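Local coordinates for protein EvdMO1 (PDB 5T39) that probably transfers a methyl group from S-adenosylmethionine to a sugar in everninomicin biosynthesis, as the methyltransferase domain of a fused methyltransferase-oxidase, at residues Ile79-Ala84 with Ala146-Gly151; Leu102-Arg107 with Glu127-Asp132. One frame throughout, in Å; residues are numbered along the deposited sequence.

Both contacts belong to one mixed sheet of the Rossmann-like methyltransferase domain, where the strands run in the order 126-130, 100-105, 78-82, 146-150. Interaction 1 joins two inner strands, 78-82 and 146-150, its centre about 4 Å from the centre of the chain; interaction 2 joins strand 100-105 to 126-130, at the sheet's edge. Their centres lie about 10 Å apart, and strands 78-82 and 100-105 are themselves neighbours, so the four form a continuous parallel block. Along the chain, both segments of interaction 2 fall between those of interaction 1. Each contact touches S-adenosylhomocysteine: interaction 1 holds its amino group, interaction 2 its ribose and adenine.

Interaction 1: Ile79-Ala84 with Ala146-Gly151; sequences ILELGA and AVLCAG. With SAH (S-adenosyl-L-homocysteine), chain B.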
loop_
_atom_site.group_PDB
_atom_site.type_symbol
_atom_site.label_atom_id
_atom_site.label_comp_id
_atom_site.label_asym_id
_atom_site.label_seq_id
_atom_site.Cartn_x
_atom_site.Cartn_y
_atom_site.Cartn_z
ATOM N N ILE A 79 -2.931 6.933 -10.752
ATOM C CA ILE A 79 -2.662 5.767 -9.923
ATOM C C ILE A 79 -3.338 5.933 -8.576
ATOM O O ILE A 79 -3.325 7.025 -8.003
ATOM C CB ILE A 79 -1.132 5.614 -9.717
ATOM C CG1 ILE A 79 -0.416 5.395 -11.052
ATOM C CG2 ILE A 79 -0.812 4.451 -8.770
ATOM C CD1 ILE A 79 1.086 5.469 -10.941
ATOM N N LEU A 80 -3.868 4.834 -8.048
ATOM C CA LEU A 80 -4.404 4.771 -6.696
ATOM C C LEU A 80 -3.461 3.925 -5.857
ATOM O O LEU A 80 -3.190 2.776 -6.222
ATOM C CB LEU A 80 -5.799 4.134 -6.710
ATOM C CG LEU A 80 -6.470 3.934 -5.353
ATOM C CD1 LEU A 80 -6.706 5.269 -4.666
ATOM C CD2 LEU A 80 -7.778 3.182 -5.531
ATOM N N GLU A 81 -2.982 4.467 -4.741
ATOM C CA GLU A 81 -2.138 3.730 -3.810
ATOM C C GLU A 81 -2.912 3.519 -2.516
ATOM O O GLU A 81 -3.439 4.473 -1.933
ATOM C CB GLU A 81 -0.842 4.482 -3.522
ATOM C CG GLU A 81 -0.007 3.784 -2.465
ATOM C CD GLU A 81 1.107 4.622 -1.947
ATOM O OE1 GLU A 81 1.943 4.062 -1.198
ATOM O OE2 GLU A 81 1.133 5.827 -2.245
ATOM N N LEU A 82 -2.970 2.274 -2.059
ATOM C CA LEU A 82 -3.708 1.921 -0.850
ATOM C C LEU A 82 -2.749 1.659 0.309
ATOM O O LEU A 82 -1.849 0.831 0.204
ATOM C CB LEU A 82 -4.553 0.674 -1.114
ATOM C CG LEU A 82 -5.520 0.803 -2.289
ATOM C CD1 LEU A 82 -6.285 -0.482 -2.470
ATOM C CD2 LEU A 82 -6.469 1.971 -2.117
ATOM N N GLY A 83 -2.969 2.324 1.432
ATOM C CA GLY A 83 -2.098 2.161 2.583
ATOM C C GLY A 83 -0.776 2.888 2.436
ATOM O O GLY A 83 0.298 2.285 2.547
ATOM N N ALA A 84 -0.840 4.202 2.204
ATOM C CA ALA A 84 0.332 4.974 1.807
ATOM C C ALA A 84 1.351 5.199 2.924
ATOM O O ALA A 84 2.479 5.615 2.620
ATOM C CB ALA A 84 -0.127 6.308 1.233
ATOM N N ALA A 146 -4.053 1.959 -12.716
ATOM C CA ALA A 146 -3.599 0.835 -11.924
ATOM C C ALA A 146 -3.658 1.228 -10.456
ATOM O O ALA A 146 -3.650 2.413 -10.094
ATOM C CB ALA A 146 -2.186 0.398 -12.322
ATOM N N VAL A 147 -3.716 0.200 -9.621
ATOM C CA VAL A 147 -3.775 0.305 -8.171
ATOM C C VAL A 147 -2.526 -0.342 -7.591
ATOM O O VAL A 147 -2.186 -1.472 -7.957
ATOM C CB VAL A 147 -5.024 -0.410 -7.621
ATOM C CG1 VAL A 147 -5.063 -0.389 -6.110
ATOM C CG2 VAL A 147 -6.278 0.196 -8.208
ATOM N N LEU A 148 -1.848 0.363 -6.689
ATOM C CA LEU A 148 -0.773 -0.213 -5.897
ATOM C C LEU A 148 -1.368 -0.646 -4.568
ATOM O O LEU A 148 -1.971 0.170 -3.860
ATOM C CB LEU A 148 0.360 0.794 -5.679
ATOM C CG LEU A 148 1.499 0.314 -4.766
ATOM C CD1 LEU A 148 2.154 -0.945 -5.309
ATOM C CD2 LEU A 148 2.537 1.406 -4.587
ATOM N N CYS A 149 -1.212 -1.933 -4.237
ATOM C CA CYS A 149 -1.727 -2.497 -2.991
ATOM C C CYS A 149 -0.626 -3.348 -2.374
ATOM O O CYS A 149 -0.559 -4.566 -2.598
ATOM C CB CYS A 149 -2.986 -3.304 -3.259
ATOM S SG CYS A 149 -3.733 -3.993 -1.780
ATOM N N ALA A 150 0.261 -2.703 -1.623
ATOM C CA ALA A 150 1.407 -3.366 -1.032
ATOM C C ALA A 150 1.307 -3.278 0.483
ATOM O O ALA A 150 0.943 -2.237 1.043
ATOM C CB ALA A 150 2.710 -2.723 -1.506
ATOM N N GLY A 151 1.635 -4.375 1.150
ATOM C CA GLY A 151 1.700 -4.337 2.594
ATOM C C GLY A 151 0.374 -4.124 3.290
ATOM O O GLY A 151 0.365 -3.707 4.447
HETATM N N SAH B . 2.081 0.297 1.560
HETATM C CA SAH B . 3.226 0.538 2.433
HETATM C CB SAH B . 2.853 0.470 3.905
HETATM C CG SAH B . 2.318 -0.890 4.344
HETATM S SD SAH B . 1.994 -0.948 6.126
HETATM C C SAH B . 4.311 -0.482 2.148
HETATM O O SAH B . 5.419 -0.384 2.686
HETATM O OXT SAH B . 4.064 -1.415 1.386
HETATM C "C5'" SAH B . 0.187 -0.828 6.077
HETATM C "C4'" SAH B . -0.347 0.587 5.866
HETATM O "O4'" SAH B . -1.742 0.476 5.578
HETATM C "C3'" SAH B . -0.201 1.472 7.093
HETATM O "O3'" SAH B . 0.095 2.811 6.754
HETATM C "C2'" SAH B . -1.574 1.338 7.734
HETATM O "O2'" SAH B . -1.958 2.369 8.626
HETATM C "C1'" SAH B . -2.468 1.250 6.507
HETATM N N9 SAH B . -3.760 0.606 6.734
HETATM C C8 SAH B . -4.007 -0.533 7.457
HETATM N N7 SAH B . -5.318 -0.838 7.403
HETATM C C5 SAH B . -5.912 0.123 6.648
HETATM C C6 SAH B . -7.235 0.341 6.268
HETATM N N6 SAH B . -8.246 -0.438 6.645
HETATM N N1 SAH B . -7.508 1.414 5.475
HETATM C C2 SAH B . -6.506 2.257 5.089
HETATM N N3 SAH B . -5.199 2.101 5.453
HETATM C C4 SAH B . -4.943 1.022 6.218
HETATM O O HOH W 1 0.163 0.085 -1.529
#
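Leu80 and Val147 are paired across neighbouring parallel strands, and the backbone of Leu80 bonds to the residue on either side of Val147. Its N donates to Ala146 O at 3.2 Å, while its O accepts from Leu148 N at 2.8 Å. One step on, Leu82 N reaches Leu148 O at 2.9 Å. Beyond this point the strands spread and a water takes over: it accepts from Ala150 N (2.8 Å) and lies within donating distance of Leu82 O, with a weak approach to Leu148 O. Side chains add apolar contact. CD1 of Leu82 meets CG1 of Val147 at 3.8 Å; that methyl is swung to this position by standing anti to the backbone N of Val147 (chi1 176°). On the other face, Glu81 CG runs alongside Leu148 CD2, and OE2 of the buried carboxylate is hydrogen-bonded to Thr90 OG1 in helix 88-94. At the C-terminal ends of the strands, two carbonyls converge on one donor: the amino nitrogen of S-adenosylhomocysteine gives hydrogen bonds to Gly83 O and Ala150 O, 2.8 Å each. Gly83, at positive phi, passes close to the ribose O4' with no side chain in between. Two neutral main-chain acceptors thus grip the ligand's amino group, which is probably charged, exactly where the parallel strands part, as in other Rossmann-like methyltransferases.

Interaction 2: Leu102-Arg107 with Glu127-Asp132; sequences LGLEGR and ELRIAD. With SAH (S-adenosyl-L-homocysteine), chain B.
Leu102 of strand 100-105 lays its CD1 over one face of the Arg129 guanidinium, 3.6 Å from NE and offset toward the rim, the two side chains crossing at about a right angle. The same methyl also rests against the aliphatic part of Glu127, and Leu104 CD2 packs beside Arg129 CB. On the other face of the sheet, Leu128 CD2 comes over Gly103, where a CB would be crowded, and Ile130 CD1 folds back to 3.3 Å from Glu105 O. Charge pairing runs along the edge strand: Arg129 takes Glu127 side-on, NE to OE2 at 2.8 Å in the guanidinium plane and NH2 to OE1 at a tilt. With an alanine here in place of Arg129, the Glu127 carboxylate would probably lose its charged mate, and Leu102 CD1 the flat group that covers it on one side. Main-chain bonds stitch the pair in parallel register, from Gly103 N to Glu127 O (2.8 Å) through to Ala131 N, which meets Glu105 O from above the carbonyl plane. With helix 108-121 packed on Leu128 and Ile130, the strands complete a beta-alpha-beta unit of the Rossmann-like fold, and the acidic residue at the end of the unit's first strand, Glu105, holds the ribose. Bent at chi2 (51°), it accepts from O2' of S-adenosylhomocysteine with OE1 and from O3' with OE2, both at 2.7 Å. Its OE1 also takes Arg107 N and Asn110 ND2, while OE2 takes Leu85 N, which fixes the carboxylate's rotation. Asp132 OD1 receives the adenine N6 at 3.0 Å.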
loop_
_atom_site.group_PDB
_atom_site.type_symbol
_atom_site.label_atom_id
_atom_site.label_comp_id
_atom_site.label_asym_id
_atom_site.label_seq_id
_atom_site.Cartn_x
_atom_site.Cartn_y
_atom_site.Cartn_z
ATOM N N LEU A 102 -3.274 9.282 -6.186
ATOM C CA LEU A 102 -4.114 9.426 -5.006
ATOM C C LEU A 102 -3.676 8.354 -4.026
ATOM O O LEU A 102 -3.768 7.166 -4.337
ATOM C CB LEU A 102 -5.592 9.252 -5.349
ATOM C CG LEU A 102 -6.548 9.277 -4.147
ATOM C CD1 LEU A 102 -6.490 10.586 -3.369
ATOM C CD2 LEU A 102 -7.971 9.024 -4.610
ATOM N N GLY A 103 -3.175 8.763 -2.868
ATOM C CA GLY A 103 -2.769 7.839 -1.819
ATOM C C GLY A 103 -3.761 7.882 -0.670
ATOM O O GLY A 103 -4.082 8.954 -0.159
ATOM N N LEU A 104 -4.242 6.708 -0.281
ATOM C CA LEU A 104 -5.185 6.566 0.817
ATOM C C LEU A 104 -4.473 5.968 2.018
ATOM O O LEU A 104 -3.696 5.013 1.880
ATOM C CB LEU A 104 -6.350 5.663 0.422
ATOM C CG LEU A 104 -7.139 6.130 -0.809
ATOM C CD1 LEU A 104 -8.299 5.195 -1.037
ATOM C CD2 LEU A 104 -7.613 7.577 -0.672
ATOM N N GLU A 105 -4.760 6.505 3.201
ATOM C CA GLU A 105 -4.110 6.046 4.417
ATOM C C GLU A 105 -5.122 6.063 5.550
ATOM O O GLU A 105 -5.846 7.040 5.735
ATOM C CB GLU A 105 -2.889 6.913 4.728
ATOM C CG GLU A 105 -2.265 6.675 6.098
ATOM C CD GLU A 105 -1.970 5.229 6.404
ATOM O OE1 GLU A 105 -2.131 4.845 7.592
ATOM O OE2 GLU A 105 -1.585 4.471 5.475
ATOM N N GLY A 106 -5.170 4.984 6.320
ATOM C CA GLY A 106 -6.162 4.837 7.361
ATOM C C GLY A 106 -5.838 5.434 8.707
ATOM O O GLY A 106 -6.762 5.639 9.498
ATOM N N ARG A 107 -4.566 5.700 9.004
ATOM C CA ARG A 107 -4.156 6.208 10.306
ATOM C C ARG A 107 -3.759 7.671 10.165
ATOM O O ARG A 107 -2.850 8.006 9.402
ATOM C CB ARG A 107 -3.008 5.370 10.863
ATOM C CG ARG A 107 -3.464 4.001 11.297
ATOM C CD ARG A 107 -2.333 3.103 11.793
ATOM N NE ARG A 107 -2.899 1.828 12.244
ATOM C CZ ARG A 107 -3.516 1.635 13.398
ATOM N NH1 ARG A 107 -3.577 2.600 14.308
ATOM N NH2 ARG A 107 -4.055 0.453 13.645
ATOM N N GLU A 127 -2.128 13.586 -4.230
ATOM C CA GLU A 127 -3.142 13.896 -3.236
ATOM C C GLU A 127 -3.168 12.755 -2.241
ATOM O O GLU A 127 -3.154 11.590 -2.647
ATOM C CB GLU A 127 -4.545 14.034 -3.853
ATOM C CG GLU A 127 -5.576 14.406 -2.801
ATOM C CD GLU A 127 -7.007 14.515 -3.280
ATOM O OE1 GLU A 127 -7.288 14.237 -4.452
ATOM O OE2 GLU A 127 -7.868 14.861 -2.441
ATOM N N LEU A 128 -3.217 13.081 -0.953
ATOM C CA LEU A 128 -3.334 12.109 0.117
ATOM C C LEU A 128 -4.654 12.330 0.830
ATOM O O LEU A 128 -5.053 13.481 1.054
ATOM C CB LEU A 128 -2.182 12.270 1.105
ATOM C CG LEU A 128 -0.799 11.911 0.559
ATOM C CD1 LEU A 128 0.291 12.548 1.377
ATOM C CD2 LEU A 128 -0.630 10.395 0.553
ATOM N N ARG A 129 -5.316 11.241 1.219
ATOM C CA ARG A 129 -6.587 11.331 1.914
ATOM C C ARG A 129 -6.665 10.265 2.987
ATOM O O ARG A 129 -6.203 9.134 2.792
ATOM C CB ARG A 129 -7.775 11.083 0.989
ATOM C CG ARG A 129 -7.990 12.061 -0.108
ATOM C CD ARG A 129 -9.281 11.753 -0.827
ATOM N NE ARG A 129 -9.300 12.446 -2.090
ATOM C CZ ARG A 129 -10.072 12.111 -3.109
ATOM N NH1 ARG A 129 -10.920 11.085 -3.013
ATOM N NH2 ARG A 129 -9.988 12.801 -4.232
ATOM N N ILE A 130 -7.277 10.625 4.110
ATOM C CA ILE A 130 -7.655 9.632 5.096
ATOM C C ILE A 130 -8.753 8.761 4.504
ATOM O O ILE A 130 -9.667 9.252 3.827
ATOM C CB ILE A 130 -8.125 10.326 6.388
ATOM C CG1 ILE A 130 -8.134 9.343 7.555
ATOM C CG2 ILE A 130 -9.502 10.983 6.204
ATOM C CD1 ILE A 130 -6.770 9.125 8.156
ATOM N N ALA A 131 -8.676 7.461 4.748
ATOM C CA ALA A 131 -9.716 6.540 4.315
ATOM C C ALA A 131 -9.486 5.202 4.996
ATOM O O ALA A 131 -8.345 4.778 5.194
ATOM C CB ALA A 131 -9.695 6.337 2.797
ATOM N N ASP A 132 -10.582 4.514 5.286
ATOM C CA ASP A 132 -10.552 3.125 5.732
ATOM C C ASP A 132 -10.998 2.292 4.542
ATOM O O ASP A 132 -12.157 2.356 4.142
ATOM C CB ASP A 132 -11.514 2.938 6.902
ATOM C CG ASP A 132 -11.573 1.506 7.405
ATOM O OD1 ASP A 132 -11.038 0.588 6.746
ATOM O OD2 ASP A 132 -12.173 1.301 8.481
HETATM N N SAH B . 2.081 0.297 1.560
HETATM C CA SAH B . 3.226 0.538 2.433
HETATM C CB SAH B . 2.853 0.470 3.905
HETATM C CG SAH B . 2.318 -0.890 4.344
HETATM S SD SAH B . 1.994 -0.948 6.126
HETATM C C SAH B . 4.311 -0.482 2.148
HETATM O O SAH B . 5.419 -0.384 2.686
HETATM O OXT SAH B . 4.064 -1.415 1.386
HETATM C "C5'" SAH B . 0.187 -0.828 6.077
HETATM C "C4'" SAH B . -0.347 0.587 5.866
HETATM O "O4'" SAH B . -1.742 0.476 5.578
HETATM C "C3'" SAH B . -0.201 1.472 7.093
HETATM O "O3'" SAH B . 0.095 2.811 6.754
HETATM C "C2'" SAH B . -1.574 1.338 7.734
HETATM O "O2'" SAH B . -1.958 2.369 8.626
HETATM C "C1'" SAH B . -2.468 1.250 6.507
HETATM N N9 SAH B . -3.760 0.606 6.734
HETATM C C8 SAH B . -4.007 -0.533 7.457
HETATM N N7 SAH B . -5.318 -0.838 7.403
HETATM C C5 SAH B . -5.912 0.123 6.648
HETATM C C6 SAH B . -7.235 0.341 6.268
HETATM N N6 SAH B . -8.246 -0.438 6.645
HETATM N N1 SAH B . -7.508 1.414 5.475
HETATM C C2 SAH B . -6.506 2.257 5.089
HETATM N N3 SAH B . -5.199 2.101 5.453
HETATM C C4 SAH B . -4.943 1.022 6.218
#